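Local coordinates for IAA acetyltransferase (Bacillus cereus ATCC 14579, PDB 1Y9K), which probably transfers an acetyl group to an amine nitrogen of its substrate, as a GNAT-type N-acetyltransferase, at residues A[39-44]-A[49-54]. Residues are numbered along the deposited sequence; the frame is centred on the assembly and turned at random.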
loop_
_atom_site.group_PDB
_atom_site.type_symbol
_atom_site.label_atom_id
_atom_site.label_comp_id
_atom_site.label_asym_id
_atom_site.label_seq_id
_atom_site.Cartn_x
_atom_site.Cartn_y
_atom_site.Cartn_z
ATOM N N THR A 39 5.920 -3.865 -8.558
ATOM C CA THR A 39 5.217 -4.730 -7.619
ATOM C C THR A 39 6.165 -5.713 -6.938
ATOM O O THR A 39 6.924 -6.412 -7.599
ATOM C CB THR A 39 4.089 -5.507 -8.317
ATOM O OG1 THR A 39 3.293 -4.608 -9.098
ATOM C CG2 THR A 39 3.211 -6.212 -7.302
ATOM N N TYR A 40 6.110 -5.751 -5.609
ATOM C CA TYR A 40 6.886 -6.697 -4.818
ATOM C C TYR A 40 5.942 -7.581 -4.012
ATOM O O TYR A 40 4.938 -7.098 -3.494
ATOM C CB TYR A 40 7.872 -5.959 -3.901
ATOM C CG TYR A 40 8.826 -5.055 -4.654
ATOM C CD1 TYR A 40 8.372 -3.874 -5.251
ATOM C CD2 TYR A 40 10.180 -5.375 -4.769
ATOM C CE1 TYR A 40 9.226 -3.037 -5.953
ATOM C CE2 TYR A 40 11.054 -4.541 -5.470
ATOM C CZ TYR A 40 10.561 -3.372 -6.065
ATOM O OH TYR A 40 11.403 -2.534 -6.772
ATOM N N VAL A 41 6.242 -8.874 -3.925
ATOM C CA VAL A 41 5.404 -9.777 -3.130
ATOM C C VAL A 41 6.140 -10.371 -1.928
ATOM O O VAL A 41 7.354 -10.512 -1.948
ATOM C CB VAL A 41 4.729 -10.895 -3.981
ATOM C CG1 VAL A 41 3.838 -10.289 -5.053
ATOM C CG2 VAL A 41 5.773 -11.855 -4.593
ATOM N N ALA A 42 5.382 -10.692 -0.882
ATOM C CA ALA A 42 5.894 -11.428 0.271
ATOM C C ALA A 42 5.427 -12.885 0.194
ATOM O O ALA A 42 4.245 -13.158 -0.063
ATOM C CB ALA A 42 5.430 -10.784 1.565
ATOM N N LYS A 43 6.359 -13.814 0.405
ATOM C CA LYS A 43 6.044 -15.246 0.399
ATOM C C LYS A 43 6.376 -15.900 1.737
ATOM O O LYS A 43 7.421 -15.605 2.321
ATOM C CB LYS A 43 6.797 -15.960 -0.727
ATOM C CG LYS A 43 6.676 -15.289 -2.077
ATOM C CD LYS A 43 7.162 -16.188 -3.187
ATOM C CE LYS A 43 7.177 -15.427 -4.501
ATOM N NZ LYS A 43 7.061 -16.327 -5.678
ATOM N N GLN A 44 5.469 -16.752 2.226
ATOM C CA GLN A 44 5.731 -17.639 3.385
ATOM C C GLN A 44 4.654 -18.715 3.602
ATOM O O GLN A 44 3.452 -18.435 3.511
ATOM C CB GLN A 44 5.995 -16.868 4.695
ATOM C CG GLN A 44 4.773 -16.296 5.379
ATOM C CD GLN A 44 4.700 -16.672 6.843
ATOM O OE1 GLN A 44 4.703 -15.805 7.720
ATOM N NE2 GLN A 44 4.627 -17.972 7.118
ATOM N N ILE A 49 1.577 -14.084 0.341
ATOM C CA ILE A 49 0.712 -13.649 1.448
ATOM C C ILE A 49 0.761 -12.125 1.733
ATOM O O ILE A 49 0.065 -11.616 2.618
ATOM C CB ILE A 49 1.009 -14.465 2.744
ATOM C CG1 ILE A 49 2.518 -14.567 3.025
ATOM C CG2 ILE A 49 0.423 -15.868 2.644
ATOM C CD1 ILE A 49 3.186 -13.285 3.480
ATOM N N GLY A 50 1.579 -11.414 0.967
ATOM C CA GLY A 50 1.725 -9.975 1.083
ATOM C C GLY A 50 2.120 -9.380 -0.256
ATOM O O GLY A 50 2.657 -10.073 -1.128
ATOM N N VAL A 51 1.841 -8.095 -0.430
ATOM C CA VAL A 51 2.184 -7.405 -1.656
ATOM C C VAL A 51 2.279 -5.910 -1.380
ATOM O O VAL A 51 1.714 -5.428 -0.394
ATOM C CB VAL A 51 1.157 -7.713 -2.789
ATOM C CG1 VAL A 51 -0.264 -7.240 -2.417
ATOM C CG2 VAL A 51 1.613 -7.142 -4.128
ATOM N N TYR A 52 3.042 -5.205 -2.220
ATOM C CA TYR A 52 2.966 -3.754 -2.341
ATOM C C TYR A 52 3.347 -3.303 -3.762
ATOM O O TYR A 52 4.088 -3.993 -4.467
ATOM C CB TYR A 52 3.795 -3.039 -1.261
ATOM C CG TYR A 52 5.311 -3.053 -1.448
ATOM C CD1 TYR A 52 5.937 -2.164 -2.328
ATOM C CD2 TYR A 52 6.120 -3.931 -0.711
ATOM C CE1 TYR A 52 7.328 -2.159 -2.487
ATOM C CE2 TYR A 52 7.508 -3.932 -0.859
ATOM C CZ TYR A 52 8.098 -3.043 -1.752
ATOM O OH TYR A 52 9.457 -3.037 -1.912
ATOM N N VAL A 53 2.805 -2.163 -4.180
ATOM C CA VAL A 53 3.092 -1.569 -5.479
ATOM C C VAL A 53 3.619 -0.157 -5.221
ATOM O O VAL A 53 2.972 0.649 -4.533
ATOM C CB VAL A 53 1.824 -1.516 -6.396
ATOM C CG1 VAL A 53 2.135 -0.907 -7.764
ATOM C CG2 VAL A 53 1.229 -2.891 -6.576
ATOM N N LEU A 54 4.810 0.114 -5.761
ATOM C CA LEU A 54 5.422 1.442 -5.757
ATOM C C LEU A 54 5.190 2.118 -7.093
ATOM O O LEU A 54 5.345 1.495 -8.136
ATOM C CB LEU A 54 6.921 1.338 -5.497
ATOM C CG LEU A 54 7.314 1.097 -4.046
ATOM C CD1 LEU A 54 8.817 0.966 -3.914
ATOM C CD2 LEU A 54 6.796 2.220 -3.157
#
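Tyr40 and Tyr52 face each other as a hydrogen-bonded pair of two antiparallel strands, joined by Tyr40 N to Tyr52 O (2.9 Å) and by the return bond from Tyr52 N to Tyr40 O. Farther along, Ala42 N bonds to Gly50 O, and Ala42 O receives Ile49 N at 2.9 Å plus a weak bond from Gly50 N.

The tyrosine rings lie almost parallel, planes at 14°, yet slid so far that they barely overlap. Tyr52, its CG set between backbone N and carbonyl carbon (chi1 75°), leans toward the neighbouring strand, so that Tyr40 CB makes a CH-pi contact over its face and Tyr52 OH lies above the rim of the Tyr40 ring. That hydroxyl is hydrogen-bonded to His85 and Thr89 of helix 78-92, which packs on this side of the sheet.

Beside the tyrosines, Gly50, without a side chain, lets Ala42 CB lie close to Gly50 CA (3.8 Å); Ile49 CD1 also touches this methyl. On the other face sit branched residues, favourable in strands: Val51 CG2 meets Thr39 CG2 at 3.7 Å and also Val41 CG1, while Val53 CG2 reaches Thr39 OG1.

Ile49 and Gly50 together opposite Ala42 form a classic beta bulge in a beta hairpin of the GNAT-fold central sheet.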